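Long-range contacts in aspartokinase 1, chloroplastic (Arabidopsis thaliana, PDB 2CDQ), which catalyses ATP-dependent phosphorylation of L-aspartate, the first step toward lysine, threonine, methionine and isoleucine, and binds lysine and S-adenosylmethionine as allosteric effectors: residues 28-33 with 60-65; 166-171 with 211-216; 247-252 with 304-309. All coordinates share one frame; numbering follows the deposited sequence.

Three parallel strand pairs show how a single sheet can be built from loops closed one after another. From the N terminus, contact 1 closes first: strand 29-33 leads through helix 41-53 to strand 59-63. Contact 2 follows, bringing 166-171 beside 211-216 after a connection that includes helix 191-205, and contact 3 joins 247-252 to 304-309 across helices 277-287 and 293-302. The loops are in series, so none nests or crosses another. In space contact 1 lies between the others: strand 59-63 borders 209-219, and strand 29-33 borders 248-253. Contacts 2 and 3, with centres about 18 Å apart, therefore belong to one sheet without touching.

Contact 1: 28-33 with 60-65; sequences TCVMKF and VIVLSA. With LYS (lysine), chain D.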
loop_
_atom_site.group_PDB
_atom_site.type_symbol
_atom_site.label_atom_id
_atom_site.label_comp_id
_atom_site.label_asym_id
_atom_site.label_seq_id
_atom_site.Cartn_x
_atom_site.Cartn_y
_atom_site.Cartn_z
ATOM N N THR A 28 -30.912 27.242 16.759
ATOM C CA THR A 28 -30.557 26.131 17.663
ATOM C C THR A 28 -29.786 24.986 17.008
ATOM O O THR A 28 -28.990 24.315 17.672
ATOM C CB THR A 28 -31.792 25.547 18.399
ATOM O OG1 THR A 28 -32.869 25.361 17.471
ATOM C CG2 THR A 28 -32.237 26.472 19.524
ATOM N N CYS A 29 -30.028 24.768 15.715
ATOM C CA CYS A 29 -29.399 23.675 14.966
ATOM C C CYS A 29 -29.572 23.831 13.456
ATOM O O CYS A 29 -30.396 24.620 12.985
ATOM C CB CYS A 29 -29.977 22.326 15.398
ATOM S SG CYS A 29 -31.753 22.220 15.128
ATOM N N VAL A 30 -28.786 23.058 12.712
ATOM C CA VAL A 30 -28.889 22.985 11.256
ATOM C C VAL A 30 -29.353 21.588 10.823
ATOM O O VAL A 30 -28.842 20.574 11.304
ATOM C CB VAL A 30 -27.561 23.397 10.557
ATOM C CG1 VAL A 30 -26.352 22.814 11.277
ATOM C CG2 VAL A 30 -27.566 22.994 9.098
ATOM N N MET A 31 -30.346 21.551 9.937
ATOM C CA MET A 31 -30.869 20.294 9.406
ATOM C C MET A 31 -30.590 20.207 7.915
ATOM O O MET A 31 -30.943 21.108 7.149
ATOM C CB MET A 31 -32.366 20.169 9.685
ATOM C CG MET A 31 -32.711 20.262 11.163
ATOM S SD MET A 31 -34.469 20.469 11.459
ATOM C CE MET A 31 -34.952 18.790 11.802
ATOM N N LYS A 32 -29.927 19.126 7.519
ATOM C CA LYS A 32 -29.555 18.916 6.131
ATOM C C LYS A 32 -30.422 17.826 5.534
ATOM O O LYS A 32 -30.628 16.776 6.151
ATOM C CB LYS A 32 -28.077 18.538 6.022
ATOM C CG LYS A 32 -27.598 18.257 4.608
ATOM C CD LYS A 32 -27.767 16.795 4.236
ATOM C CE LYS A 32 -27.399 16.557 2.791
ATOM N NZ LYS A 32 -26.912 15.167 2.613
ATOM N N PHE A 33 -30.914 18.085 4.325
ATOM C CA PHE A 33 -31.753 17.136 3.599
ATOM C C PHE A 33 -31.208 16.858 2.201
ATOM O O PHE A 33 -30.871 17.784 1.453
ATOM C CB PHE A 33 -33.197 17.647 3.534
ATOM C CG PHE A 33 -33.875 17.700 4.871
ATOM C CD1 PHE A 33 -34.559 16.591 5.362
ATOM C CD2 PHE A 33 -33.817 18.850 5.647
ATOM C CE1 PHE A 33 -35.183 16.625 6.607
ATOM C CE2 PHE A 33 -34.434 18.898 6.898
ATOM C CZ PHE A 33 -35.118 17.781 7.380
ATOM N N VAL A 60 -31.820 25.877 10.871
ATOM C CA VAL A 60 -31.351 26.323 9.559
ATOM C C VAL A 60 -31.444 25.117 8.627
ATOM O O VAL A 60 -30.944 24.042 8.953
ATOM C CB VAL A 60 -29.897 26.867 9.598
ATOM C CG1 VAL A 60 -29.304 26.969 8.192
ATOM C CG2 VAL A 60 -29.852 28.228 10.273
ATOM N N ILE A 61 -32.094 25.289 7.483
ATOM C CA ILE A 61 -32.307 24.175 6.568
ATOM C C ILE A 61 -31.330 24.217 5.397
ATOM O O ILE A 61 -31.196 25.235 4.715
ATOM C CB ILE A 61 -33.773 24.117 6.074
ATOM C CG1 ILE A 61 -34.754 24.213 7.257
ATOM C CG2 ILE A 61 -34.022 22.862 5.224
ATOM C CD1 ILE A 61 -34.695 23.043 8.268
ATOM N N VAL A 62 -30.636 23.102 5.194
ATOM C CA VAL A 62 -29.720 22.943 4.075
ATOM C C VAL A 62 -30.338 21.957 3.101
ATOM O O VAL A 62 -30.576 20.796 3.452
ATOM C CB VAL A 62 -28.333 22.422 4.533
ATOM C CG1 VAL A 62 -27.413 22.212 3.338
ATOM C CG2 VAL A 62 -27.692 23.394 5.499
ATOM N N LEU A 63 -30.600 22.418 1.882
ATOM C CA LEU A 63 -31.210 21.565 0.865
ATOM C C LEU A 63 -30.281 21.225 -0.285
ATOM O O LEU A 63 -29.554 22.081 -0.791
ATOM C CB LEU A 63 -32.485 22.195 0.298
ATOM C CG LEU A 63 -33.712 22.360 1.185
ATOM C CD1 LEU A 63 -34.850 22.851 0.328
ATOM C CD2 LEU A 63 -34.086 21.058 1.874
ATOM N N SER A 64 -30.332 19.961 -0.691
ATOM C CA SER A 64 -29.763 19.522 -1.957
ATOM C C SER A 64 -30.719 19.885 -3.098
ATOM O O SER A 64 -31.767 20.483 -2.859
ATOM C CB SER A 64 -29.536 18.015 -1.923
ATOM O OG SER A 64 -28.548 17.681 -0.964
ATOM N N ALA A 65 -30.360 19.533 -4.331
ATOM C CA ALA A 65 -31.256 19.704 -5.470
ATOM C C ALA A 65 -32.341 18.632 -5.422
ATOM O O ALA A 65 -32.165 17.611 -4.758
ATOM C CB ALA A 65 -30.482 19.612 -6.760
HETATM N N LYS D . -27.334 18.414 -4.615
HETATM C CA LYS D . -26.949 17.037 -5.040
HETATM C C LYS D . -27.904 15.971 -4.468
HETATM O O LYS D . -29.115 16.044 -4.689
HETATM C CB LYS D . -25.485 16.755 -4.676
HETATM C CG LYS D . -25.085 17.187 -3.265
HETATM C CD LYS D . -23.723 16.638 -2.882
HETATM C CE LYS D . -23.765 15.132 -2.649
HETATM N NZ LYS D . -22.421 14.603 -2.294
HETATM O OXT LYS D . -27.525 15.017 -3.780
#
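V30 and V62 meet through one methyl each, CG2 of V30 lying 3.6 Å from CG2 of V62 on the face of the sheet that also carries V60 and K32. The V30 methyl, anti to the backbone N, also passes over V60 O, 3.5 Å from CG2. On the other face I61 divides its two branches between neighbours. CD1 settles 4.0 Å from CB of M31 and also touches SD, the two side chains running side by side in the same direction. CG2 of I61 turns instead to the F33 ring, 4.0 Å from CD2, while CD2 of L63 supports CB of F33.

Parallel backbone pairing fixes this register. V60 N donates to C29 O, M31 N to V60 O, V62 N to M31 O and F33 N to V62 O; the V62 bond, 2.8 Å from N to M31 O, is nearly straight at 173°. The pairing runs past the strand end, where S64 N reaches F33 O at 3.1 Å. Here S64 and A65 line a pocket holding a free lysine, with S64 CB 3.4 Å from the ligand O. K32, probably an ATP-binding residue, bends at chi2 (-90°) after its CG has met V62, and its NZ forms a salt bridge with D234.

Helix 41-53 completes a beta-alpha-beta unit with the two strands. Helix 232-244 covers V30, K32 and V62, helix 137-161 packs on L63, and strands 248-253 and 209-219 flank the pair.

Contact 2: 166-171 with 211-216; sequences ARQYDA and IVTGFL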
loop_
_atom_site.group_PDB
_atom_site.type_symbol
_atom_site.label_atom_id
_atom_site.label_comp_id
_atom_site.label_asym_id
_atom_site.label_seq_id
_atom_site.Cartn_x
_atom_site.Cartn_y
_atom_site.Cartn_z
ATOM N N ALA A 166 -40.051 32.168 6.207
ATOM C CA ALA A 166 -38.821 31.557 5.701
ATOM C C ALA A 166 -38.135 32.409 4.632
ATOM O O ALA A 166 -38.796 33.088 3.839
ATOM C CB ALA A 166 -39.115 30.166 5.163
ATOM N N ARG A 167 -36.803 32.358 4.624
ATOM C CA ARG A 167 -35.980 33.135 3.698
ATOM C C ARG A 167 -34.983 32.210 3.014
ATOM O O ARG A 167 -34.215 31.512 3.680
ATOM C CB ARG A 167 -35.261 34.266 4.453
ATOM C CG ARG A 167 -34.192 35.026 3.658
ATOM C CD ARG A 167 -34.078 36.497 4.076
ATOM N NE ARG A 167 -34.148 36.713 5.528
ATOM C CZ ARG A 167 -35.146 37.340 6.158
ATOM N NH1 ARG A 167 -36.181 37.831 5.475
ATOM N NH2 ARG A 167 -35.115 37.481 7.479
ATOM N N GLN A 168 -35.005 32.195 1.684
ATOM C CA GLN A 168 -34.092 31.345 0.930
ATOM C C GLN A 168 -32.753 32.044 0.769
ATOM O O GLN A 168 -32.695 33.254 0.548
ATOM C CB GLN A 168 -34.686 30.943 -0.428
ATOM C CG GLN A 168 -34.273 31.796 -1.629
ATOM C CD GLN A 168 -32.917 31.408 -2.204
ATOM O OE1 GLN A 168 -32.470 30.263 -2.084
ATOM N NE2 GLN A 168 -32.258 32.366 -2.831
ATOM N N TYR A 169 -31.680 31.272 0.882
ATOM C CA TYR A 169 -30.342 31.809 0.768
ATOM C C TYR A 169 -29.537 31.064 -0.279
ATOM O O TYR A 169 -29.430 29.837 -0.235
ATOM C CB TYR A 169 -29.624 31.701 2.107
ATOM C CG TYR A 169 -30.080 32.683 3.157
ATOM C CD1 TYR A 169 -30.787 32.253 4.282
ATOM C CD2 TYR A 169 -29.788 34.044 3.040
ATOM C CE1 TYR A 169 -31.198 33.160 5.259
ATOM C CE2 TYR A 169 -30.190 34.954 4.008
ATOM C CZ TYR A 169 -30.893 34.508 5.113
ATOM O OH TYR A 169 -31.290 35.410 6.067
ATOM N N ASP A 170 -28.980 31.809 -1.226
ATOM C CA ASP A 170 -27.939 31.274 -2.081
ATOM C C ASP A 170 -26.641 31.329 -1.280
ATOM O O ASP A 170 -26.232 32.401 -0.823
ATOM C CB ASP A 170 -27.830 32.075 -3.379
ATOM C CG ASP A 170 -28.979 31.796 -4.341
ATOM O OD1 ASP A 170 -29.824 30.916 -4.030
ATOM O OD2 ASP A 170 -29.035 32.454 -5.416
ATOM N N ALA A 171 -26.018 30.169 -1.085
ATOM C CA ALA A 171 -24.783 30.059 -0.307
ATOM C C ALA A 171 -23.701 31.014 -0.801
ATOM O O ALA A 171 -22.990 31.620 0.005
ATOM C CB ALA A 171 -24.269 28.632 -0.326
ATOM N N ILE A 211 -33.235 28.880 4.485
ATOM C CA ILE A 211 -33.190 27.740 3.578
ATOM C C ILE A 211 -32.009 27.938 2.635
ATOM O O ILE A 211 -32.101 28.705 1.677
ATOM C CB ILE A 211 -34.511 27.593 2.769
ATOM C CG1 ILE A 211 -35.748 27.753 3.671
ATOM C CG2 ILE A 211 -34.547 26.266 2.005
ATOM C CD1 ILE A 211 -35.915 26.700 4.769
ATOM N N VAL A 212 -30.904 27.246 2.920
ATOM C CA VAL A 212 -29.635 27.464 2.215
ATOM C C VAL A 212 -29.302 26.363 1.193
ATOM O O VAL A 212 -29.459 25.167 1.471
ATOM C CB VAL A 212 -28.446 27.608 3.207
ATOM C CG1 VAL A 212 -27.266 28.301 2.535
ATOM C CG2 VAL A 212 -28.866 28.389 4.450
ATOM N N THR A 213 -28.841 26.791 0.014
ATOM C CA THR A 213 -28.318 25.901 -1.025
ATOM C C THR A 213 -27.089 25.170 -0.489
ATOM O O THR A 213 -26.278 25.760 0.227
ATOM C CB THR A 213 -27.892 26.687 -2.269
ATOM O OG1 THR A 213 -26.861 27.608 -1.908
ATOM C CG2 THR A 213 -29.066 27.450 -2.866
ATOM N N GLY A 214 -26.935 23.903 -0.861
ATOM C CA GLY A 214 -26.006 23.036 -0.159
ATOM C C GLY A 214 -24.653 22.821 -0.801
ATOM O O GLY A 214 -23.638 22.666 -0.118
ATOM N N PHE A 215 -24.617 22.808 -2.117
ATOM C CA PHE A 215 -23.448 22.277 -2.803
ATOM C C PHE A 215 -22.529 23.422 -3.267
ATOM O O PHE A 215 -21.552 23.197 -3.979
ATOM C CB PHE A 215 -23.964 21.396 -3.954
ATOM C CG PHE A 215 -22.934 20.522 -4.600
ATOM C CD1 PHE A 215 -21.749 20.195 -3.964
ATOM C CD2 PHE A 215 -23.186 19.992 -5.862
ATOM C CE1 PHE A 215 -20.815 19.378 -4.592
ATOM C CE2 PHE A 215 -22.269 19.173 -6.490
ATOM C CZ PHE A 215 -21.083 18.863 -5.858
ATOM N N LEU A 216 -22.818 24.639 -2.808
ATOM C CA LEU A 216 -22.338 25.843 -3.491
ATOM C C LEU A 216 -21.473 26.813 -2.684
ATOM O O LEU A 216 -21.590 26.916 -1.458
ATOM C CB LEU A 216 -23.520 26.604 -4.099
ATOM C CG LEU A 216 -24.532 25.813 -4.926
ATOM C CD1 LEU A 216 -25.649 26.732 -5.382
ATOM C CD2 LEU A 216 -23.873 25.131 -6.116
#
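R167 and Y169 grip I211 from the neighbouring parallel strand, R167 O accepting I211 N at 2.9 Å and Y169 N donating to I211 O, before T213 N closes the pairing on Y169 O. Past the end of strand 166-169 a side chain takes over from the backbone: T213 OG1 accepts the A171 N-H at 2.8 Å, with an N-H...O angle of 165°. A chi1 of 61° sets this hydroxyl between the backbone N and carbonyl carbon of T213, while the CG2 branch turns to D170, 3.7 Å from OD1. The methyl of A171 fits between V212 and L216, its CB 4.3 Å from CB of L216.

Polar side chains brace the outer strand on both faces. Q168 NE2 comes down on D170 OD1 from above the carboxylate plane, 3.1 Å away, while Q168 OE1 bonds T152 and D170 OD2 pairs with R153, both of helix 137-161. On the opposite face R167 folds over Y169: its CG sits above one face of the ring, offset toward the rim, and its NE reaches Y169 OH at 3.2 Å within the guanidinium plane. D202 of helix 191-205 also bonds that hydroxyl. Nearer the backbone, CB of Y169 rests 4.1 Å from CG2 of V212.

Parallel strands joined through a helix and covered by helices on both faces are the alpha/beta architecture of the amino acid kinase fold. The T213 side chain lies about 4 Å from that of E148, a substrate-binding residue, placing this end of the pair beside the active site.

Contact 3: 247-252 with 304-309; sequences KEIQVW and IPVRVK
K309 lays its aliphatic chain along W252 where strands 248-252 and 306-309 pair in parallel, part of the central sheet of the amino acid kinase fold. The lysine can be followed atom by atom. CB sits over one face of the indole, 3.6 Å from the centroid of the six-membered ring and only 11° off its normal, a clear CH-pi contact. The two side chains run side by side in the same direction. CD comes 3.7 Å from both CZ2 and CH2 of W252, and also touches the Q250 amide, 3.9 Å from OE1. Past a bend at chi3, CE keeps to the ring margin, 4.1 Å from CH2 of W252. The tip then leaves the pair, NZ donating to the carbonyl O of P314. The indole also stacks with F33 of the adjoining strand 29-33.

Backbone bonds from I249 N to P305 O, R307 N to I249 O, V251 N to R307 O and K309 N to V251 O hold the register. The face opposite K309 is apolar: I249 meets V306, its CD1 reaches CG2 of I304 at 4.0 Å as the side chains cross at about a right angle, and V251 approaches V306 and V308. Helix 232-244 packs against I249 and V251 on this face, and strand 319-322 pairs with 306-310 beyond.

Polar groups line up beside the lysine. Q250 NE2 donates to E248 OE2 at 2.7 Å, which probably steadies the carboxylate for its salt bridge to R307. Carboxylate and guanidinium planes stand 42° apart, yet R307 NE still meets the syn lone pair of E248 OE1 at 2.8 Å, with an N-H...O angle of 161°.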
loop_
_atom_site.group_PDB
_atom_site.type_symbol
_atom_site.label_atom_id
_atom_site.label_comp_id
_atom_site.label_asym_id
_atom_site.label_seq_id
_atom_site.Cartn_x
_atom_site.Cartn_y
_atom_site.Cartn_z
ATOM N N LYS A 247 -25.531 23.587 18.818
ATOM C CA LYS A 247 -25.428 22.410 19.693
ATOM C C LYS A 247 -25.098 21.136 18.916
ATOM O O LYS A 247 -24.258 20.347 19.352
ATOM C CB LYS A 247 -26.717 22.188 20.490
ATOM C CG LYS A 247 -27.342 23.428 21.138
ATOM C CD LYS A 247 -28.697 23.075 21.774
ATOM C CE LYS A 247 -29.657 22.419 20.762
ATOM N NZ LYS A 247 -30.709 21.583 21.410
ATOM N N GLU A 248 -25.776 20.935 17.782
ATOM C CA GLU A 248 -25.516 19.787 16.896
ATOM C C GLU A 248 -25.841 20.049 15.421
ATOM O O GLU A 248 -26.619 20.946 15.090
ATOM C CB GLU A 248 -26.232 18.513 17.386
ATOM C CG GLU A 248 -27.744 18.490 17.195
ATOM C CD GLU A 248 -28.363 17.125 17.491
ATOM O OE1 GLU A 248 -27.729 16.289 18.167
ATOM O OE2 GLU A 248 -29.503 16.891 17.043
ATOM N N ILE A 249 -25.223 19.254 14.549
ATOM C CA ILE A 249 -25.532 19.248 13.120
ATOM C C ILE A 249 -26.256 17.946 12.796
ATOM O O ILE A 249 -25.766 16.866 13.113
ATOM C CB ILE A 249 -24.255 19.396 12.254
ATOM C CG1 ILE A 249 -23.533 20.705 12.593
ATOM C CG2 ILE A 249 -24.594 19.357 10.763
ATOM C CD1 ILE A 249 -22.021 20.609 12.551
ATOM N N GLN A 250 -27.434 18.064 12.186
ATOM C CA GLN A 250 -28.278 16.913 11.881
ATOM C C GLN A 250 -28.261 16.597 10.397
ATOM O O GLN A 250 -28.443 17.484 9.569
ATOM C CB GLN A 250 -29.719 17.179 12.315
ATOM C CG GLN A 250 -29.949 17.166 13.822
ATOM C CD GLN A 250 -31.408 17.389 14.204
ATOM O OE1 GLN A 250 -32.299 17.441 13.343
ATOM N NE2 GLN A 250 -31.659 17.521 15.506
ATOM N N VAL A 251 -28.042 15.331 10.066
ATOM C CA VAL A 251 -28.104 14.868 8.679
ATOM C C VAL A 251 -29.259 13.878 8.559
ATOM O O VAL A 251 -29.301 12.871 9.268
ATOM C CB VAL A 251 -26.756 14.241 8.227
ATOM C CG1 VAL A 251 -26.913 13.417 6.959
ATOM C CG2 VAL A 251 -25.708 15.325 8.023
ATOM N N TRP A 252 -30.201 14.177 7.671
ATOM C CA TRP A 252 -31.409 13.363 7.539
ATOM C C TRP A 252 -31.343 12.279 6.451
ATOM O O TRP A 252 -30.832 12.504 5.350
ATOM C CB TRP A 252 -32.635 14.261 7.369
ATOM C CG TRP A 252 -32.974 15.009 8.634
ATOM C CD1 TRP A 252 -32.451 16.203 9.051
ATOM C CD2 TRP A 252 -33.897 14.602 9.651
ATOM N NE1 TRP A 252 -32.993 16.561 10.262
ATOM C CE2 TRP A 252 -33.882 15.596 10.652
ATOM C CE3 TRP A 252 -34.735 13.493 9.813
ATOM C CZ2 TRP A 252 -34.674 15.512 11.799
ATOM C CZ3 TRP A 252 -35.522 13.413 10.955
ATOM C CH2 TRP A 252 -35.485 14.416 11.931
ATOM N N ILE A 304 -18.547 19.937 17.501
ATOM C CA ILE A 304 -20.004 19.860 17.449
ATOM C C ILE A 304 -20.398 18.461 16.973
ATOM O O ILE A 304 -20.008 18.050 15.872
ATOM C CB ILE A 304 -20.582 20.885 16.448
ATOM C CG1 ILE A 304 -19.962 22.267 16.656
ATOM C CG2 ILE A 304 -22.100 20.946 16.546
ATOM C CD1 ILE A 304 -20.016 23.136 15.427
ATOM N N PRO A 305 -21.170 17.724 17.797
ATOM C CA PRO A 305 -21.627 16.384 17.410
ATOM C C PRO A 305 -22.495 16.413 16.153
ATOM O O PRO A 305 -23.265 17.357 15.955
ATOM C CB PRO A 305 -22.457 15.926 18.619
ATOM C CG PRO A 305 -22.806 17.180 19.360
ATOM C CD PRO A 305 -21.654 18.107 19.136
ATOM N N VAL A 306 -22.341 15.399 15.304
ATOM C CA VAL A 306 -23.183 15.242 14.115
ATOM C C VAL A 306 -24.178 14.111 14.369
ATOM O O VAL A 306 -23.808 13.060 14.898
ATOM C CB VAL A 306 -22.338 15.004 12.830
ATOM C CG1 VAL A 306 -23.204 14.547 11.666
ATOM C CG2 VAL A 306 -21.589 16.273 12.449
ATOM N N ARG A 307 -25.443 14.347 14.026
ATOM C CA ARG A 307 -26.494 13.348 14.212
ATOM C C ARG A 307 -27.125 12.923 12.887
ATOM O O ARG A 307 -27.480 13.767 12.056
ATOM C CB ARG A 307 -27.577 13.863 15.164
ATOM C CG ARG A 307 -28.564 12.787 15.611
ATOM C CD ARG A 307 -29.610 13.357 16.548
ATOM N NE ARG A 307 -29.019 13.845 17.790
ATOM C CZ ARG A 307 -28.845 13.102 18.877
ATOM N NH1 ARG A 307 -29.220 11.824 18.889
ATOM N NH2 ARG A 307 -28.290 13.637 19.956
ATOM N N VAL A 308 -27.264 11.614 12.701
ATOM C CA VAL A 308 -27.915 11.086 11.512
ATOM C C VAL A 308 -29.285 10.546 11.910
ATOM O O VAL A 308 -29.385 9.605 12.704
ATOM C CB VAL A 308 -27.055 10.017 10.804
ATOM C CG1 VAL A 308 -27.700 9.590 9.507
ATOM C CG2 VAL A 308 -25.662 10.557 10.529
ATOM N N LYS A 309 -30.332 11.165 11.358
ATOM C CA LYS A 309 -31.716 10.896 11.756
ATOM C C LYS A 309 -32.579 10.305 10.645
ATOM O O LYS A 309 -32.283 10.452 9.452
ATOM C CB LYS A 309 -32.380 12.168 12.288
ATOM C CG LYS A 309 -31.739 12.727 13.543
ATOM C CD LYS A 309 -32.644 13.709 14.258
ATOM C CE LYS A 309 -33.585 12.999 15.219
ATOM N NZ LYS A 309 -34.323 13.972 16.073
#